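Local coordinates for secreted protein (Kutzneria albida DSM 43870, PDB 5M6Q), which is a microbial transglutaminase that probably catalyses acyl transfer from the glutamine side chains of proteins to amines, and so can cross-link or label proteins, at residues A98-P101 with I102-R105; P137-S140 with E141-H145; L202-Y205 with S206-L209. All blocks are in the same frame, centred on the assembly; numbering follows the deposited sequence.

Interaction 1: A98-P101 with I102-R105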
loop_
_atom_site.group_PDB
_atom_site.type_symbol
_atom_site.label_atom_id
_atom_site.label_comp_id
_atom_site.label_asym_id
_atom_site.label_seq_id
_atom_site.Cartn_x
_atom_site.Cartn_y
_atom_site.Cartn_z
ATOM N N ALA A 98 17.854 -3.136 13.756
ATOM C CA ALA A 98 18.302 -4.301 14.535
ATOM C C ALA A 98 18.023 -4.195 16.039
ATOM O O ALA A 98 17.898 -5.216 16.721
ATOM C CB ALA A 98 19.801 -4.543 14.308
ATOM N N LYS A 99 17.932 -2.976 16.561
ATOM C CA LYS A 99 17.690 -2.787 17.993
ATOM C C LYS A 99 16.212 -2.625 18.333
ATOM O O LYS A 99 15.816 -2.775 19.491
ATOM C CB LYS A 99 18.438 -1.566 18.512
ATOM C CG LYS A 99 19.934 -1.624 18.355
ATOM C CD LYS A 99 20.534 -0.278 18.730
ATOM C CE LYS A 99 21.979 -0.175 18.276
ATOM N NZ LYS A 99 22.540 1.181 18.562
ATOM N N ASP A 100 15.399 -2.296 17.335
ATOM C CA ASP A 100 13.979 -2.027 17.578
ATOM C C ASP A 100 13.190 -3.305 17.884
ATOM O O ASP A 100 13.180 -4.239 17.077
ATOM C CB ASP A 100 13.365 -1.321 16.376
ATOM C CG ASP A 100 11.941 -0.890 16.628
ATOM O OD1 ASP A 100 11.010 -1.706 16.422
ATOM O OD2 ASP A 100 11.754 0.270 17.035
ATOM N N PRO A 101 12.511 -3.338 19.043
ATOM C CA PRO A 101 11.793 -4.535 19.506
ATOM C C PRO A 101 10.816 -5.134 18.479
ATOM O O PRO A 101 10.655 -6.348 18.427
ATOM C CB PRO A 101 11.037 -4.043 20.752
ATOM C CG PRO A 101 11.191 -2.557 20.781
ATOM C CD PRO A 101 12.422 -2.226 20.005
ATOM N N ILE A 102 10.183 -4.308 17.661
ATOM C CA ILE A 102 9.282 -4.837 16.645
ATOM C C ILE A 102 10.015 -5.167 15.340
ATOM O O ILE A 102 9.879 -6.258 14.780
ATOM C CB ILE A 102 8.133 -3.856 16.395
ATOM C CG1 ILE A 102 7.223 -3.805 17.622
ATOM C CG2 ILE A 102 7.358 -4.232 15.150
ATOM C CD1 ILE A 102 6.223 -2.663 17.572
ATOM N N LEU A 103 10.810 -4.227 14.860
ATOM C CA LEU A 103 11.378 -4.352 13.530
ATOM C C LEU A 103 12.424 -5.483 13.425
ATOM O O LEU A 103 12.568 -6.097 12.371
ATOM C CB LEU A 103 11.976 -3.005 13.108
ATOM C CG LEU A 103 10.957 -1.850 13.094
ATOM C CD1 LEU A 103 11.616 -0.530 12.747
ATOM C CD2 LEU A 103 9.812 -2.125 12.137
ATOM N N LYS A 104 13.126 -5.782 14.512
ATOM C CA LYS A 104 14.216 -6.758 14.444
ATOM C C LYS A 104 13.721 -8.177 14.201
ATOM O O LYS A 104 14.484 -9.023 13.755
ATOM C CB LYS A 104 15.066 -6.719 15.723
ATOM C CG LYS A 104 14.396 -7.282 16.954
ATOM C CD LYS A 104 15.291 -7.125 18.185
ATOM C CE LYS A 104 14.683 -7.811 19.393
ATOM N NZ LYS A 104 15.524 -7.665 20.624
ATOM N N ARG A 105 12.447 -8.447 14.473
ATOM C CA ARG A 105 11.920 -9.783 14.222
ATOM C C ARG A 105 11.382 -9.951 12.812
ATOM O O ARG A 105 10.954 -11.033 12.450
ATOM C CB ARG A 105 10.815 -10.118 15.210
ATOM C CG ARG A 105 11.205 -9.908 16.651
ATOM C CD ARG A 105 10.046 -9.339 17.403
ATOM N NE ARG A 105 9.114 -10.347 17.879
ATOM C CZ ARG A 105 7.817 -10.112 18.062
ATOM N NH1 ARG A 105 7.026 -11.067 18.531
ATOM N NH2 ARG A 105 7.305 -8.917 17.767
HETATM O O HOH W 1 15.214 -5.024 21.082
#
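Asp100 reaches along the chain with its carboxylate, and one oxygen, OD1, takes the backbone N-H groups of both Ile102 and Leu103. The bond from Leu103 N to Asp100 OD1, 3.0 Å, is nearly straight at 167° and uses the anti lone pair of that oxygen. Ile102 N stands equally close, also 3.0 Å from Asp100 OD1, but comes from above the carboxylate plane along a more bent path. With CG opposite the backbone N (chi1 -174°), the carboxylate of Asp100 is carried forward to these amides. The bond from Ile102 N closes an Asx turn, that from Leu103 N, one residue further on, adds to it, and the pair limits the rotation of the carboxylate. In the backbone, Lys104 N donates to Asp100 O at 3.0 Å. Pro101 lies between Asp100 and Ile102 at the start of the turn; Pro101 O is approached by Arg105 CD at 3.2 Å, while the guanidinium of Arg105 goes on to a salt bridge with Glu153. Lys104 packs on the outer side. Its CG sits between backbone N and carbonyl carbon (chi1 71°), which lays the extended chain past two carbonyl oxygens: Lys104 CG is 3.3 Å from Asp100 O, and Lys104 CD is 3.5 Å from Ala98 O. The amine at its end binds a water, 2.7 Å from Lys104 NZ, that donates in turn to Lys99 O and links the lysine to that carbonyl. On the inner side Leu103 CG lies 3.3 Å from Asp100 OD1. The turn follows helix 90-99 and leads toward helix 109-112; Leu103 is buried on Ala79, Leu80 and Ile83 of helix 70-84, and Asp100 also touches Ala79.

Interaction 2: P137-S140 with E141-H145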
loop_
_atom_site.group_PDB
_atom_site.type_symbol
_atom_site.label_atom_id
_atom_site.label_comp_id
_atom_site.label_asym_id
_atom_site.label_seq_id
_atom_site.Cartn_x
_atom_site.Cartn_y
_atom_site.Cartn_z
ATOM N N PRO A 137 -1.051 -22.291 -10.582
ATOM C CA PRO A 137 -2.148 -23.247 -10.759
ATOM C C PRO A 137 -1.714 -24.683 -10.429
ATOM O O PRO A 137 -2.565 -25.533 -10.193
ATOM C CB PRO A 137 -2.518 -23.087 -12.235
ATOM C CG PRO A 137 -1.331 -22.455 -12.881
ATOM C CD PRO A 137 -0.650 -21.640 -11.839
ATOM N N ASP A 138 -0.403 -24.920 -10.382
ATOM C CA ASP A 138 0.141 -26.221 -10.009
ATOM C C ASP A 138 0.074 -26.488 -8.501
ATOM O O ASP A 138 0.105 -27.645 -8.078
ATOM C CB ASP A 138 1.595 -26.352 -10.474
ATOM C CG ASP A 138 1.723 -26.483 -11.988
ATOM O OD1 ASP A 138 0.778 -27.007 -12.623
ATOM O OD2 ASP A 138 2.774 -26.066 -12.534
ATOM N N TRP A 139 0.007 -25.432 -7.691
ATOM C CA TRP A 139 -0.072 -25.607 -6.240
ATOM C C TRP A 139 -1.293 -26.444 -5.881
ATOM O O TRP A 139 -2.336 -26.348 -6.528
ATOM C CB TRP A 139 -0.160 -24.262 -5.514
ATOM C CG TRP A 139 1.054 -23.415 -5.566
ATOM C CD1 TRP A 139 2.263 -23.725 -6.129
ATOM C CD2 TRP A 139 1.191 -22.105 -5.016
ATOM N NE1 TRP A 139 3.141 -22.679 -5.967
ATOM C CE2 TRP A 139 2.511 -21.676 -5.279
ATOM C CE3 TRP A 139 0.327 -21.252 -4.314
ATOM C CZ2 TRP A 139 2.982 -20.431 -4.874
ATOM C CZ3 TRP A 139 0.795 -20.011 -3.922
ATOM C CH2 TRP A 139 2.111 -19.612 -4.201
ATOM N N SER A 140 -1.161 -27.268 -4.853
ATOM C CA SER A 140 -2.313 -27.910 -4.260
ATOM C C SER A 140 -3.148 -26.851 -3.560
ATOM O O SER A 140 -2.672 -25.735 -3.300
ATOM C CB SER A 140 -1.885 -28.973 -3.258
ATOM O OG SER A 140 -1.236 -28.349 -2.158
ATOM N N GLU A 141 -4.386 -27.194 -3.236
ATOM C CA GLU A 141 -5.241 -26.280 -2.483
ATOM C C GLU A 141 -4.657 -25.991 -1.098
ATOM O O GLU A 141 -4.774 -24.872 -0.585
ATOM C CB GLU A 141 -6.652 -26.851 -2.349
ATOM C CG GLU A 141 -7.619 -25.935 -1.624
ATOM C CD GLU A 141 -8.961 -26.589 -1.398
ATOM O OE1 GLU A 141 -8.975 -27.782 -1.020
ATOM O OE2 GLU A 141 -9.997 -25.917 -1.609
ATOM N N GLU A 142 -4.025 -26.990 -0.491
ATOM C CA GLU A 142 -3.448 -26.783 0.833
ATOM C C GLU A 142 -2.302 -25.767 0.750
ATOM O O GLU A 142 -2.167 -24.904 1.614
ATOM C CB GLU A 142 -2.958 -28.100 1.445
ATOM C CG GLU A 142 -2.378 -27.942 2.861
ATOM C CD GLU A 142 -1.771 -29.233 3.413
ATOM O OE1 GLU A 142 -1.726 -30.241 2.669
ATOM O OE2 GLU A 142 -1.338 -29.240 4.593
ATOM N N ARG A 143 -1.491 -25.848 -0.300
ATOM C CA ARG A 143 -0.419 -24.873 -0.465
ATOM C C ARG A 143 -0.976 -23.471 -0.726
ATOM O O ARG A 143 -0.523 -22.497 -0.115
ATOM C CB ARG A 143 0.531 -25.256 -1.598
ATOM C CG ARG A 143 1.644 -24.232 -1.778
ATOM C CD ARG A 143 2.797 -24.727 -2.649
ATOM N NE ARG A 143 3.889 -23.752 -2.648
ATOM C CZ ARG A 143 4.905 -23.744 -3.511
ATOM N NH1 ARG A 143 4.982 -24.660 -4.465
ATOM N NH2 ARG A 143 5.842 -22.809 -3.426
ATOM N N ALA A 144 -1.950 -23.371 -1.632
ATOM C CA ALA A 144 -2.546 -22.073 -1.957
ATOM C C ALA A 144 -3.095 -21.394 -0.704
ATOM O O ALA A 144 -2.939 -20.195 -0.526
ATOM C CB ALA A 144 -3.659 -22.226 -3.000
ATOM N N HIS A 145 -3.731 -22.167 0.164
ATOM C CA HIS A 145 -4.434 -21.580 1.293
ATOM C C HIS A 145 -3.596 -21.415 2.552
ATOM O O HIS A 145 -4.087 -20.889 3.542
ATOM C CB HIS A 145 -5.673 -22.404 1.604
ATOM C CG HIS A 145 -6.704 -22.346 0.522
ATOM N ND1 HIS A 145 -6.645 -21.432 -0.509
ATOM C CD2 HIS A 145 -7.808 -23.094 0.298
ATOM C CE1 HIS A 145 -7.673 -21.616 -1.319
ATOM N NE2 HIS A 145 -8.395 -22.619 -0.850
#
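Trp139 has CG opposite its carbonyl carbon (chi1 -68°), and Arg143 has CG opposite its backbone N (chi1 180°) with the chain extended to NE; together these send the arginine obliquely across one face of the indole. Arg143 CD lies over the five-membered ring of Trp139, 3.6 Å from its centroid, in a CH-pi contact. Beyond it the guanidinium lies flat on the indole with the planes 22° apart. Arg143 CZ is 3.7 Å from that same Trp139 centroid but off-centre, a cation-pi contact. Arg143 NH1 and Trp139 NE1 approach to 3.1 Å; both are donors, so this nearness belongs to the stack. Ser140, next in sequence after Trp139, is the N-cap of helix 141-146. Ser140 OG accepts from Arg143 N at 3.1 Å, and Ser140 O accepts the i to i+4 helix bond from Ala144 N at 3.0 Å. The capping bond thus ties down the backbone of the residue whose side chain covers the tryptophan. Trp139, just before the cap, also reaches Ala144 in the fourth helical position, Trp139 CE3 to Ala144 CB 4.3 Å, the positions of a hydrophobic staple. The buried indole touches Tyr148 and Thr161 as well, and the carbonyl of Trp139 accepts a bond from Trp134 NE1.

Interaction 3: L202-Y205 with S206-L209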
loop_
_atom_site.group_PDB
_atom_site.type_symbol
_atom_site.label_atom_id
_atom_site.label_comp_id
_atom_site.label_asym_id
_atom_site.label_seq_id
_atom_site.Cartn_x
_atom_site.Cartn_y
_atom_site.Cartn_z
ATOM N N LEU A 202 -12.795 1.249 5.271
ATOM C CA LEU A 202 -12.059 -0.006 5.272
ATOM C C LEU A 202 -12.987 -1.198 5.102
ATOM O O LEU A 202 -12.682 -2.114 4.349
ATOM C CB LEU A 202 -11.249 -0.160 6.563
ATOM C CG LEU A 202 -10.505 -1.497 6.625
ATOM C CD1 LEU A 202 -9.478 -1.602 5.501
ATOM C CD2 LEU A 202 -9.863 -1.729 7.993
ATOM N N ARG A 203 -14.132 -1.188 5.784
ATOM C CA ARG A 203 -15.075 -2.285 5.635
ATOM C C ARG A 203 -15.518 -2.448 4.169
ATOM O O ARG A 203 -15.652 -3.556 3.671
ATOM C CB ARG A 203 -16.313 -2.085 6.516
ATOM C CG ARG A 203 -17.260 -3.274 6.467
ATOM C CD ARG A 203 -18.571 -3.044 7.215
ATOM N NE ARG A 203 -18.396 -2.259 8.434
ATOM C CZ ARG A 203 -17.894 -2.728 9.576
ATOM N NH1 ARG A 203 -17.494 -3.992 9.672
ATOM N NH2 ARG A 203 -17.785 -1.920 10.627
ATOM N N HIS A 204 -15.760 -1.344 3.481
ATOM C CA HIS A 204 -16.240 -1.448 2.117
ATOM C C HIS A 204 -15.125 -1.916 1.189
ATOM O O HIS A 204 -15.331 -2.782 0.325
ATOM C CB HIS A 204 -16.802 -0.115 1.642
ATOM C CG HIS A 204 -17.224 -0.132 0.211
ATOM N ND1 HIS A 204 -18.384 -0.739 -0.210
ATOM C CD2 HIS A 204 -16.621 0.349 -0.900
ATOM C CE1 HIS A 204 -18.486 -0.621 -1.519
ATOM N NE2 HIS A 204 -17.433 0.039 -1.963
ATOM N N TYR A 205 -13.940 -1.335 1.368
ATOM C CA TYR A 205 -12.776 -1.746 0.598
ATOM C C TYR A 205 -12.499 -3.251 0.793
ATOM O O TYR A 205 -12.099 -3.943 -0.140
ATOM C CB TYR A 205 -11.535 -0.919 0.980
ATOM C CG TYR A 205 -10.306 -1.439 0.268
ATOM C CD1 TYR A 205 -10.127 -1.205 -1.095
ATOM C CD2 TYR A 205 -9.374 -2.231 0.930
ATOM C CE1 TYR A 205 -9.016 -1.706 -1.768
ATOM C CE2 TYR A 205 -8.262 -2.740 0.262
ATOM C CZ TYR A 205 -8.099 -2.469 -1.085
ATOM O OH TYR A 205 -7.015 -2.985 -1.766
ATOM N N SER A 206 -12.754 -3.754 1.996
ATOM C CA SER A 206 -12.420 -5.136 2.358
ATOM C C SER A 206 -13.554 -6.151 2.145
ATOM O O SER A 206 -13.389 -7.338 2.430
ATOM C CB SER A 206 -11.992 -5.196 3.833
ATOM O OG SER A 206 -10.993 -4.235 4.134
ATOM N N ARG A 207 -14.706 -5.692 1.678
ATOM C CA ARG A 207 -15.887 -6.558 1.578
ATOM C C ARG A 207 -15.644 -7.845 0.755
ATOM O O ARG A 207 -14.837 -7.853 -0.167
ATOM C CB ARG A 207 -17.052 -5.769 0.983
ATOM C CG ARG A 207 -16.923 -5.512 -0.488
ATOM C CD ARG A 207 -17.923 -4.472 -0.972
ATOM N NE ARG A 207 -17.858 -4.359 -2.423
ATOM C CZ ARG A 207 -16.890 -3.739 -3.089
ATOM N NH1 ARG A 207 -15.893 -3.152 -2.434
ATOM N NH2 ARG A 207 -16.919 -3.709 -4.415
ATOM N N PRO A 208 -16.339 -8.938 1.109
ATOM C CA PRO A 208 -16.223 -10.222 0.413
ATOM C C PRO A 208 -16.443 -10.083 -1.082
ATOM O O PRO A 208 -17.397 -9.446 -1.511
ATOM C CB PRO A 208 -17.335 -11.065 1.050
ATOM C CG PRO A 208 -17.505 -10.475 2.403
ATOM C CD PRO A 208 -17.310 -9.009 2.219
ATOM N N LEU A 209 -15.537 -10.648 -1.866
ATOM C CA LEU A 209 -15.612 -10.560 -3.317
ATOM C C LEU A 209 -15.128 -11.872 -3.905
ATOM O O LEU A 209 -14.275 -12.540 -3.315
ATOM C CB LEU A 209 -14.769 -9.386 -3.830
ATOM C CG LEU A 209 -15.282 -7.968 -3.574
ATOM C CD1 LEU A 209 -14.263 -6.947 -4.061
ATOM C CD2 LEU A 209 -16.629 -7.745 -4.258
#
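Ser206 folds back on Leu202 and grips its carbonyl oxygen twice. The hydroxyl donates, Ser206 OG to Leu202 O 2.7 Å, from above the carbonyl plane, while Ser206 N donates to Leu202 O at 2.9 Å from the opposite face. Since OG stands beside its own backbone N (chi1 -51°), both donors can point back at the one oxygen. Ser206 OG also touches Leu202 CD1 at 3.3 Å and is hydrogen-bonded to Gln215 NE2, so this is the close-fitting side of the contact. Tyr205 beside it is buried against Trp185, with its ring edge-to-face on His187. Along the chain the short helix 202-205 joins strand 196-200 to the loop before strand 214-223, and Arg130 NH1 binds the carbonyls of Tyr205 and Arg207. The other side, where His204 and Arg207 are partly exposed, is looser. Here Arg207 runs alongside His204, its guanidinium stacked flat on the imidazole, centres 4.2 Å apart and planes at 5°. The chain of Arg207 starts in the cramped position between N and carbonyl carbon (chi1 74°), which lets Arg207 NH1 donate to His204 O at 2.8 Å, the oxygen lying in the guanidinium plane. Arg207 N reaches His204 O from the other face of the carbonyl, at 3.3 Å. With an alanine in place of Arg207, that carbonyl would probably keep just the longer backbone bond, and the imidazole would lose the guanidinium lying over its face. Leu209 CD1 lies over the far side of the guanidinium. His204 also stacks with Tyr13 of the outermost strand 13-17, and its NE2 hydrogen-bonds a sulfonate oxygen of a bound MES, probably from the crystallisation liquor; Arg207 NH2 makes a long, weak ion pair with that MES.

All three contacts are local folds of the chain at helix ends, yet each has its own chemistry. Interaction 1 follows helix 90-99 on the surface and relies on a carboxylate and backbone amides. Interaction 2 opens helix 141-146 and is partly buried, with aromatic stacking beside a serine cap. Interaction 3 leaves helix 202-205, lies nearest the middle of the chain, about 15 Å from centre to centre, and packs on strands of the sheet and also meets a bound buffer molecule. Interactions 2 and 3 each stack a guanidinium on a ring. No two touch: even these two keep their nearest atoms about 11 Å apart.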